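Local coordinates for protein TetR family transcription regulator (Marinobacter aquaeolei, PDB 3PAS) that probably binds operator DNA through an N-terminal helix-turn-helix domain and thereby regulates transcription, at residues 55-67 and 100-112. Sequence-based numbering, arbitrary orientation. Where two conformers were deposited one is given.
Sequences LLLATFYYVSDQV and PELFRYHETFTHS. With ACT (acetate ion), chain M.
Phe-60 and Phe-109 lie ring on ring where helix 52-76 meets helix 100-110. Their planes are 18° apart and their centroids 4.3 Å, an offset stack in which the CD1 corner of Phe-60 overlaps the CG-CD1 side of Phe-109. The slip carries CB of Phe-60 almost over the middle of the Phe-109 ring, 3.7 Å from its centroid, as a CH-pi contact. On the opposite face of the Phe-60 ring sits Ser-64 OG, which bonds back to Phe-60 O one turn earlier and also to Asn-123. CE1 of Phe-60 runs on to His-106 CD2 at 3.5 Å; here the imidazole tilts only modestly from the phenyl plane but lies mostly beyond its rim, so there is little stacking, and Thr-110 CG2 and Tyr-105 complete the hole that takes Phe-60 as a knob.

Tyr-105 is the knob in return, set among Leu-56, Thr-59, Phe-60 and Val-63. With CG trans to the backbone N (chi1 -170°), its ring reaches onto helix 52-76, Thr-59 CG2 over one face and Phe-60 CB at its edge. The phenol gives its proton to Leu-56 O at 2.8 Å, meeting the C=O at 110°, well to the side, while Phe-60 N keeps its helical bond to the same oxygen. Farther along, Val-63 and Leu-102 lie alongside with their branches pointing opposite ways, Val-63 CG2 3.8 Å from Leu-102 CD2.

Helix 52-76 follows the predicted helix-turn-helix, and Thr-59 also touches helix 5-24, so this packing joins the probable DNA-binding region to the C-terminal domain. The chemistry is largely apolar and aromatic, with the buried phenol satisfied by a backbone carbonyl that thereby accepts two bonds; that bond ties the tyrosine tip to the helix backbone, and the phenylalanine stack, with Ser-64 OG on the other side, probably restricts flipping of the Phe-60 ring.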
ATOM      1  N   LEU B  55     -21.968  13.632  -7.534  1.00 22.32           N
ATOM      2  CA  LEU B  55     -20.921  14.493  -6.954  1.00 21.53           C
ATOM      3  C   LEU B  55     -19.642  13.724  -6.644  1.00 21.96           C
ATOM      4  O   LEU B  55     -18.535  14.164  -6.966  1.00 23.98           O
ATOM      5  CB  LEU B  55     -21.447  15.157  -5.693  1.00 22.14           C
ATOM      6  CG  LEU B  55     -20.427  16.082  -4.985  1.00 20.54           C
ATOM      7  CD1 LEU B  55     -19.705  17.071  -5.941  1.00 23.99           C
ATOM      8  CD2 LEU B  55     -21.163  16.825  -3.867  1.00 20.86           C
ATOM      9  N   LEU B  56     -19.793  12.532  -6.094  1.00 22.53           N
ATOM     10  CA  LEU B  56     -18.631  11.649  -5.843  1.00 24.80           C
ATOM     11  C   LEU B  56     -17.882  11.300  -7.138  1.00 25.47           C
ATOM     12  O   LEU B  56     -16.659  11.311  -7.172  1.00 24.37           O
ATOM     13  CB  LEU B  56     -19.081  10.389  -5.128  1.00 23.09           C
ATOM     14  CG  LEU B  56     -19.671  10.482  -3.725  1.00 26.36           C
ATOM     15  CD1 LEU B  56     -20.000   9.078  -3.158  1.00 25.93           C
ATOM     16  CD2 LEU B  56     -18.825  11.293  -2.691  1.00 23.65           C
ATOM     17  N   LEU B  57     -18.608  10.989  -8.212  1.00 21.77           N
ATOM     18  CA  LEU B  57     -18.013  10.695  -9.493  1.00 24.90           C
ATOM     19  C   LEU B  57     -17.311  11.916 -10.074  1.00 26.30           C
ATOM     20  O   LEU B  57     -16.171  11.800 -10.517  1.00 23.03           O
ATOM     21  CB  LEU B  57     -19.049  10.195 -10.506  1.00 26.30           C
ATOM     22  CG  LEU B  57     -18.522   9.633 -11.833  1.00 29.04           C
ATOM     23  CD1 LEU B  57     -17.354   8.597 -11.638  1.00 27.14           C
ATOM     24  CD2 LEU B  57     -19.709   9.026 -12.590  1.00 36.43           C
ATOM     25  N   ALA B  58     -17.997  13.058 -10.108  1.00 22.25           N
ATOM     26  CA  ALA B  58     -17.418  14.318 -10.606  1.00 20.77           C
ATOM     27  C   ALA B  58     -16.133  14.669  -9.829  1.00 18.98           C
ATOM     28  O   ALA B  58     -15.167  15.210 -10.386  1.00 19.92           O
ATOM     29  CB  ALA B  58     -18.465  15.492 -10.538  1.00 20.92           C
ATOM     30  N   THR B  59     -16.152  14.415  -8.532  1.00 18.94           N
ATOM     31  CA  THR B  59     -15.011  14.672  -7.664  1.00 22.51           C
ATOM     32  C   THR B  59     -13.869  13.732  -8.044  1.00 24.34           C
ATOM     33  O   THR B  59     -12.708  14.136  -8.077  1.00 21.45           O
ATOM     34  CB  THR B  59     -15.370  14.548  -6.133  1.00 20.68           C
ATOM     35  OG1 THR B  59     -16.391  15.517  -5.789  1.00 19.65           O
ATOM     36  CG2 THR B  59     -14.140  14.880  -5.236  1.00 16.64           C
ATOM     37  N   PHE B  60     -14.193  12.471  -8.309  1.00 25.92           N
ATOM     38  CA  PHE B  60     -13.169  11.520  -8.718  1.00 25.94           C
ATOM     39  C   PHE B  60     -12.502  12.008 -10.023  1.00 27.91           C
ATOM     40  O   PHE B  60     -11.259  12.022 -10.140  1.00 24.04           O
ATOM     41  CB  PHE B  60     -13.721  10.124  -8.870  1.00 26.07           C
ATOM     42  CG  PHE B  60     -12.686   9.120  -9.270  1.00 26.22           C
ATOM     43  CD1 PHE B  60     -11.754   8.730  -8.380  1.00 19.94           C
ATOM     44  CD2 PHE B  60     -12.616   8.663 -10.562  1.00 25.26           C
ATOM     45  CE1 PHE B  60     -10.757   7.801  -8.742  1.00 30.35           C
ATOM     46  CE2 PHE B  60     -11.652   7.734 -10.921  1.00 33.49           C
ATOM     47  CZ  PHE B  60     -10.733   7.324 -10.030  1.00 25.91           C
ATOM     48  N   TYR B  61     -13.305  12.452 -10.976  1.00 24.69           N
ATOM     49  CA  TYR B  61     -12.752  12.986 -12.228  1.00 26.72           C
ATOM     50  C   TYR B  61     -11.984  14.269 -12.085  1.00 27.38           C
ATOM     51  O   TYR B  61     -10.982  14.491 -12.784  1.00 25.11           O
ATOM     52  CB  TYR B  61     -13.851  13.163 -13.277  1.00 28.26           C
ATOM     53  CG  TYR B  61     -14.404  11.877 -13.795  1.00 30.66           C
ATOM     54  CD1 TYR B  61     -13.571  10.789 -14.054  1.00 35.78           C
ATOM     55  CD2 TYR B  61     -15.744  11.759 -14.132  1.00 39.91           C
ATOM     56  CE1 TYR B  61     -14.071   9.602 -14.566  1.00 43.99           C
ATOM     57  CE2 TYR B  61     -16.250  10.565 -14.658  1.00 41.80           C
ATOM     58  CZ  TYR B  61     -15.401   9.499 -14.879  1.00 39.63           C
ATOM     59  OH  TYR B  61     -15.877   8.319 -15.392  1.00 46.82           O
ATOM     60  N   TYR B  62     -12.445  15.140 -11.200  1.00 25.07           N
ATOM     61  CA  TYR B  62     -11.723  16.349 -10.874  1.00 26.38           C
ATOM     62  C   TYR B  62     -10.328  16.016 -10.277  1.00 26.27           C
ATOM     63  O   TYR B  62      -9.290  16.594 -10.679  1.00 26.04           O
ATOM     64  CB  TYR B  62     -12.548  17.147  -9.869  1.00 24.32           C
ATOM     65  CG  TYR B  62     -11.830  18.280  -9.192  1.00 20.87           C
ATOM     66  CD1 TYR B  62     -11.630  19.476  -9.847  1.00 26.85           C
ATOM     67  CD2 TYR B  62     -11.403  18.181  -7.865  1.00 20.24           C
ATOM     68  CE1 TYR B  62     -11.014  20.540  -9.218  1.00 29.14           C
ATOM     69  CE2 TYR B  62     -10.791  19.237  -7.248  1.00 24.38           C
ATOM     70  CZ  TYR B  62     -10.599  20.431  -7.944  1.00 27.18           C
ATOM     71  OH  TYR B  62      -9.966  21.530  -7.351  1.00 29.87           O
ATOM     72  N   VAL B  63     -10.299  15.095  -9.327  1.00 26.76           N
ATOM     73  CA  VAL B  63      -9.051  14.712  -8.662  1.00 25.11           C
ATOM     74  C   VAL B  63      -8.102  14.045  -9.707  1.00 26.70           C
ATOM     75  O   VAL B  63      -6.949  14.449  -9.893  1.00 25.21           O
ATOM     76  CB  VAL B  63      -9.358  13.799  -7.454  1.00 26.13           C
ATOM     77  CG1 VAL B  63      -8.105  13.126  -6.969  1.00 30.90           C
ATOM     78  CG2 VAL B  63     -10.079  14.603  -6.295  1.00 21.02           C
ATOM     79  N   SER B  64      -8.636  13.071 -10.427  1.00 24.88           N
ATOM     80  CA  SER B  64      -7.901  12.342 -11.453  1.00 26.22           C
ATOM     81  C   SER B  64      -7.406  13.271 -12.571  1.00 27.56           C
ATOM     82  O   SER B  64      -6.242  13.194 -12.991  1.00 27.29           O
ATOM     83  CB  SER B  64      -8.763  11.213 -12.040  1.00 26.81           C
ATOM     84  OG  SER B  64      -9.193  10.317 -11.031  1.00 26.71           O
ATOM     85  N   ASP B  65      -8.264  14.147 -13.060  1.00 28.65           N
ATOM     86  CA  ASP B  65      -7.843  15.102 -14.097  1.00 28.50           C
ATOM     87  C   ASP B  65      -6.736  16.046 -13.668  1.00 29.14           C
ATOM     88  O   ASP B  65      -5.784  16.280 -14.422  1.00 28.77           O
ATOM     89  CB  ASP B  65      -9.015  15.894 -14.626  1.00 27.99           C
ATOM     90  CG  ASP B  65     -10.008  15.002 -15.363  1.00 31.39           C
ATOM     91  OD1 ASP B  65      -9.670  13.814 -15.588  1.00 42.89           O
ATOM     92  OD2 ASP B  65     -11.103  15.470 -15.669  1.00 38.48           O
ATOM     93  N   GLN B  66      -6.866  16.623 -12.486  1.00 28.30           N
ATOM     94  CA  GLN B  66      -5.820  17.473 -11.943  1.00 30.07           C
ATOM     95  C   GLN B  66      -4.475  16.755 -11.933  1.00 30.62           C
ATOM     96  O   GLN B  66      -3.464  17.314 -12.392  1.00 28.95           O
ATOM     97  CB  GLN B  66      -6.135  17.847 -10.494  1.00 30.77           C
ATOM     98  CG  GLN B  66      -7.073  18.980 -10.464  1.00 41.58           C
ATOM     99  CD  GLN B  66      -7.088  19.562  -9.153  1.00 53.28           C
ATOM    100  OE1 GLN B  66      -6.155  20.283  -8.782  1.00 48.93           O
ATOM    101  NE2 GLN B  66      -8.138  19.252  -8.386  1.00 44.54           N
ATOM    102  N   VAL B  67      -4.468  15.556 -11.355  1.00 27.09           N
ATOM    103  CA  VAL B  67      -3.247  14.785 -11.246  1.00 29.04           C
ATOM    104  C   VAL B  67      -2.721  14.275 -12.582  1.00 24.51           C
ATOM    105  O   VAL B  67      -1.529  14.406 -12.847  1.00 22.64           O
ATOM    106  CB  VAL B  67      -3.368  13.605 -10.255  1.00 28.29           C
ATOM    107  CG1 VAL B  67      -2.140  12.724 -10.335  1.00 32.16           C
ATOM    108  CG2 VAL B  67      -3.579  14.139  -8.816  1.00 31.94           C
ATOM    109  N   PRO B 100      -2.180  15.987  -0.190  1.00 18.83           N
ATOM    110  CA  PRO B 100      -2.321  14.536  -0.017  1.00 18.62           C
ATOM    111  C   PRO B 100      -3.805  14.085  -0.060  1.00 18.55           C
ATOM    112  O   PRO B 100      -4.118  12.925  -0.361  1.00 20.72           O
ATOM    113  CB  PRO B 100      -1.719  14.309   1.362  1.00 17.74           C
ATOM    114  CG  PRO B 100      -1.811  15.561   2.039  1.00 20.80           C
ATOM    115  CD  PRO B 100      -1.675  16.623   1.024  1.00 18.59           C
ATOM    116  N   GLU B 101      -4.710  14.987   0.257  1.00 21.44           N
ATOM    117  CA  GLU B 101      -6.152  14.673   0.179  1.00 21.85           C
ATOM    118  C   GLU B 101      -6.600  14.242  -1.223  1.00 22.02           C
ATOM    119  O   GLU B 101      -7.546  13.443  -1.380  1.00 22.83           O
ATOM    120  CB  GLU B 101      -6.981  15.868   0.702  1.00 25.52           C
ATOM    121  CG  GLU B 101      -6.842  17.150  -0.134  1.00 22.87           C
ATOM    122  CD  GLU B 101      -5.664  18.074   0.213  1.00 25.06           C
ATOM    123  OE1 GLU B 101      -4.717  17.671   0.908  1.00 23.74           O
ATOM    124  OE2 GLU B 101      -5.713  19.231  -0.225  1.00 27.68           O
ATOM    125  N   LEU B 102      -5.916  14.718  -2.268  1.00 21.54           N
ATOM    126  CA  LEU B 102      -6.219  14.289  -3.637  1.00 21.39           C
ATOM    127  C   LEU B 102      -5.862  12.803  -3.801  1.00 23.74           C
ATOM    128  O   LEU B 102      -6.635  12.012  -4.341  1.00 19.75           O
ATOM    129  CB  LEU B 102      -5.418  15.111  -4.643  1.00 21.82           C
ATOM    130  CG  LEU B 102      -5.692  16.599  -4.833  1.00 24.45           C
ATOM    131  CD1 LEU B 102      -4.635  17.110  -5.889  1.00 24.87           C
ATOM    132  CD2 LEU B 102      -7.195  16.871  -5.308  1.00 21.41           C
ATOM    133  N   PHE B 103      -4.675  12.415  -3.366  1.00 24.06           N
ATOM    134  CA  PHE B 103      -4.288  11.002  -3.381  1.00 23.15           C
ATOM    135  C   PHE B 103      -5.245  10.140  -2.524  1.00 23.73           C
ATOM    136  O   PHE B 103      -5.590   9.028  -2.908  1.00 23.51           O
ATOM    137  CB  PHE B 103      -2.887  10.816  -2.767  1.00 27.64           C
ATOM    138  CG  PHE B 103      -1.724  11.145  -3.679  1.00 29.60           C
ATOM    139  CD1 PHE B 103      -1.855  11.987  -4.768  1.00 28.70           C
ATOM    140  CD2 PHE B 103      -0.447  10.629  -3.384  1.00 27.90           C
ATOM    141  CE1 PHE B 103      -0.750  12.299  -5.582  1.00 33.35           C
ATOM    142  CE2 PHE B 103       0.627  10.923  -4.195  1.00 26.76           C
ATOM    143  CZ  PHE B 103       0.464  11.773  -5.298  1.00 28.98           C
ATOM    144  N   ARG B 104      -5.615  10.630  -1.346  1.00 22.81           N
ATOM    145  CA  ARG B 104      -6.502   9.846  -0.456  1.00 26.19           C
ATOM    146  C   ARG B 104      -7.899   9.664  -1.076  1.00 25.55           C
ATOM    147  O   ARG B 104      -8.455   8.554  -1.049  1.00 25.66           O
ATOM    148  CB  ARG B 104      -6.587  10.516   0.893  1.00 27.77           C
ATOM    149  CG  ARG B 104      -7.386   9.770   1.910  1.00 39.94           C
ATOM    150  CD  ARG B 104      -6.821  10.036   3.295  1.00 53.21           C
ATOM    151  NE  ARG B 104      -6.787   8.779   4.019  1.00 67.75           N
ATOM    152  CZ  ARG B 104      -5.955   7.769   3.746  1.00 77.15           C
ATOM    153  NH1 ARG B 104      -5.063   7.850   2.752  1.00 80.97           N
ATOM    154  NH2 ARG B 104      -6.022   6.660   4.470  1.00 78.89           N
ATOM    155  N   TYR B 105      -8.439  10.741  -1.645  1.00 23.44           N
ATOM    156  CA  TYR B 105      -9.732  10.650  -2.369  1.00 22.02           C
ATOM    157  C   TYR B 105      -9.635   9.606  -3.505  1.00 25.54           C
ATOM    158  O   TYR B 105     -10.471   8.710  -3.613  1.00 22.09           O
ATOM    159  CB  TYR B 105     -10.244  12.002  -2.890  1.00 23.26           C
ATOM    160  CG  TYR B 105     -11.671  11.859  -3.380  1.00 21.44           C
ATOM    161  CD1 TYR B 105     -12.722  11.985  -2.500  1.00 25.50           C
ATOM    162  CD2 TYR B 105     -11.945  11.415  -4.667  1.00 23.47           C
ATOM    163  CE1 TYR B 105     -14.057  11.816  -2.921  1.00 18.40           C
ATOM    164  CE2 TYR B 105     -13.257  11.215  -5.100  1.00 26.32           C
ATOM    165  CZ  TYR B 105     -14.309  11.424  -4.206  1.00 28.91           C
ATOM    166  OH  TYR B 105     -15.616  11.240  -4.586  1.00 23.51           O
ATOM    167  N   HIS B 106      -8.607   9.711  -4.342  1.00 21.01           N
ATOM    168  CA  HIS B 106      -8.402   8.729  -5.405  1.00 24.79           C
ATOM    169  C   HIS B 106      -8.367   7.252  -4.881  1.00 26.46           C
ATOM    170  O   HIS B 106      -9.062   6.367  -5.396  1.00 26.07           O
ATOM    171  CB  HIS B 106      -7.104   9.052  -6.180  1.00 24.00           C
ATOM    172  CG  HIS B 106      -6.861   8.107  -7.311  1.00 28.64           C
ATOM    173  ND1 HIS B 106      -6.214   6.899  -7.135  1.00 28.62           N
ATOM    174  CD2 HIS B 106      -7.269   8.140  -8.599  1.00 25.68           C
ATOM    175  CE1 HIS B 106      -6.222   6.238  -8.273  1.00 31.02           C
ATOM    176  NE2 HIS B 106      -6.833   6.978  -9.183  1.00 31.16           N
ATOM    177  N   GLU B 107      -7.558   7.027  -3.856  1.00 28.34           N
ATOM    178  CA  GLU B 107      -7.421   5.719  -3.189  1.00 30.45           C
ATOM    179  C   GLU B 107      -8.756   5.254  -2.562  1.00 31.99           C
ATOM    180  O   GLU B 107      -9.184   4.126  -2.777  1.00 33.28           O
ATOM    181  CB  GLU B 107      -6.344   5.833  -2.103  1.00 28.72           C
ATOM    182  CG  GLU B 107      -6.014   4.540  -1.286  1.00 34.08           C
ATOM    183  CD  GLU B 107      -5.222   3.517  -2.085  1.00 37.71           C
ATOM    184  OE1 GLU B 107      -4.917   3.780  -3.277  1.00 35.31           O
ATOM    185  OE2 GLU B 107      -4.927   2.428  -1.516  1.00 37.96           O
ATOM    186  N   THR B 108      -9.414   6.114  -1.802  1.00 27.37           N
ATOM    187  CA  THR B 108     -10.688   5.737  -1.201  1.00 29.45           C
ATOM    188  C   THR B 108     -11.699   5.351  -2.283  1.00 31.23           C
ATOM    189  O   THR B 108     -12.367   4.313  -2.166  1.00 32.57           O
ATOM    190  CB  THR B 108     -11.310   6.867  -0.344  1.00 27.12           C
ATOM    191  OG1 THR B 108     -10.410   7.211   0.707  1.00 33.04           O
ATOM    192  CG2 THR B 108     -12.625   6.374   0.308  1.00 36.49           C
ATOM    193  N   PHE B 109     -11.799   6.164  -3.344  1.00 29.01           N
ATOM    194  CA  PHE B 109     -12.758   5.909  -4.418  1.00 28.85           C
ATOM    195  C   PHE B 109     -12.445   4.644  -5.184  1.00 32.57           C
ATOM    196  O   PHE B 109     -13.352   3.803  -5.408  1.00 28.89           O
ATOM    197  CB  PHE B 109     -12.810   7.073  -5.409  1.00 30.65           C
ATOM    198  CG  PHE B 109     -13.972   7.021  -6.386  1.00 27.07           C
ATOM    199  CD1 PHE B 109     -13.911   6.250  -7.532  1.00 27.08           C
ATOM    200  CD2 PHE B 109     -15.112   7.794  -6.174  1.00 30.96           C
ATOM    201  CE1 PHE B 109     -14.970   6.198  -8.436  1.00 32.28           C
ATOM    202  CE2 PHE B 109     -16.191   7.748  -7.085  1.00 27.22           C
ATOM    203  CZ  PHE B 109     -16.110   6.948  -8.217  1.00 27.09           C
ATOM    204  N   THR B 110     -11.184   4.497  -5.622  1.00 31.22           N
ATOM    205  CA  THR B 110     -10.813   3.308  -6.420  1.00 32.17           C
ATOM    206  C   THR B 110     -10.973   2.010  -5.637  1.00 33.17           C
ATOM    207  O   THR B 110     -11.175   0.975  -6.245  1.00 39.06           O
ATOM    208  CB  THR B 110      -9.348   3.348  -7.043  1.00 28.28           C
ATOM    209  OG1 THR B 110      -8.401   3.397  -5.991  1.00 34.64           O
ATOM    210  CG2 THR B 110      -9.152   4.524  -7.957  1.00 28.92           C
ATOM    211  N   HIS B 111     -10.889   2.038  -4.310  1.00 35.69           N
ATOM    212  CA  HIS B 111     -11.033   0.845  -3.435  0.50 37.19           C
ATOM    213  C   HIS B 111     -12.457   0.751  -2.893  1.00 37.49           C
ATOM    214  O   HIS B 111     -12.667   0.147  -1.863  1.00 42.42           O
ATOM    215  CB  HIS B 111     -10.110   0.917  -2.195  0.50 35.48           C
ATOM    216  CG  HIS B 111      -8.667   0.601  -2.451  0.50 40.69           C
ATOM    217  ND1 HIS B 111      -8.176  -0.688  -2.472  0.50 43.78           N
ATOM    218  CD2 HIS B 111      -7.596   1.412  -2.617  0.50 39.39           C
ATOM    219  CE1 HIS B 111      -6.870  -0.657  -2.680  0.50 46.84           C
ATOM    220  NE2 HIS B 111      -6.493   0.605  -2.774  0.50 43.16           N
ATOM    221  N   SER B 112     -13.419   1.395  -3.549  1.00 37.84           N
ATOM    222  CA  SER B 112     -14.823   1.372  -3.123  1.00 35.33           C
ATOM    223  C   SER B 112     -15.675   0.750  -4.219  1.00 36.29           C
ATOM    224  O   SER B 112     -15.268   0.638  -5.400  1.00 32.80           O
ATOM    225  CB  SER B 112     -15.350   2.788  -2.877  1.00 32.15           C
ATOM    226  OG  SER B 112     -15.633   3.424  -4.127  1.00 32.60           O
TER
HETATM  227  C   ACT M 206      -1.540   9.908   1.553  1.00 66.00           C
HETATM  228  O   ACT M 206      -0.906   9.973   2.630  1.00 66.34           O
HETATM  229  OXT ACT M 206      -2.780   9.834   1.671  1.00 65.77           O
HETATM  230  CH3 ACT M 206      -0.862   9.903   0.215  1.00 63.99           C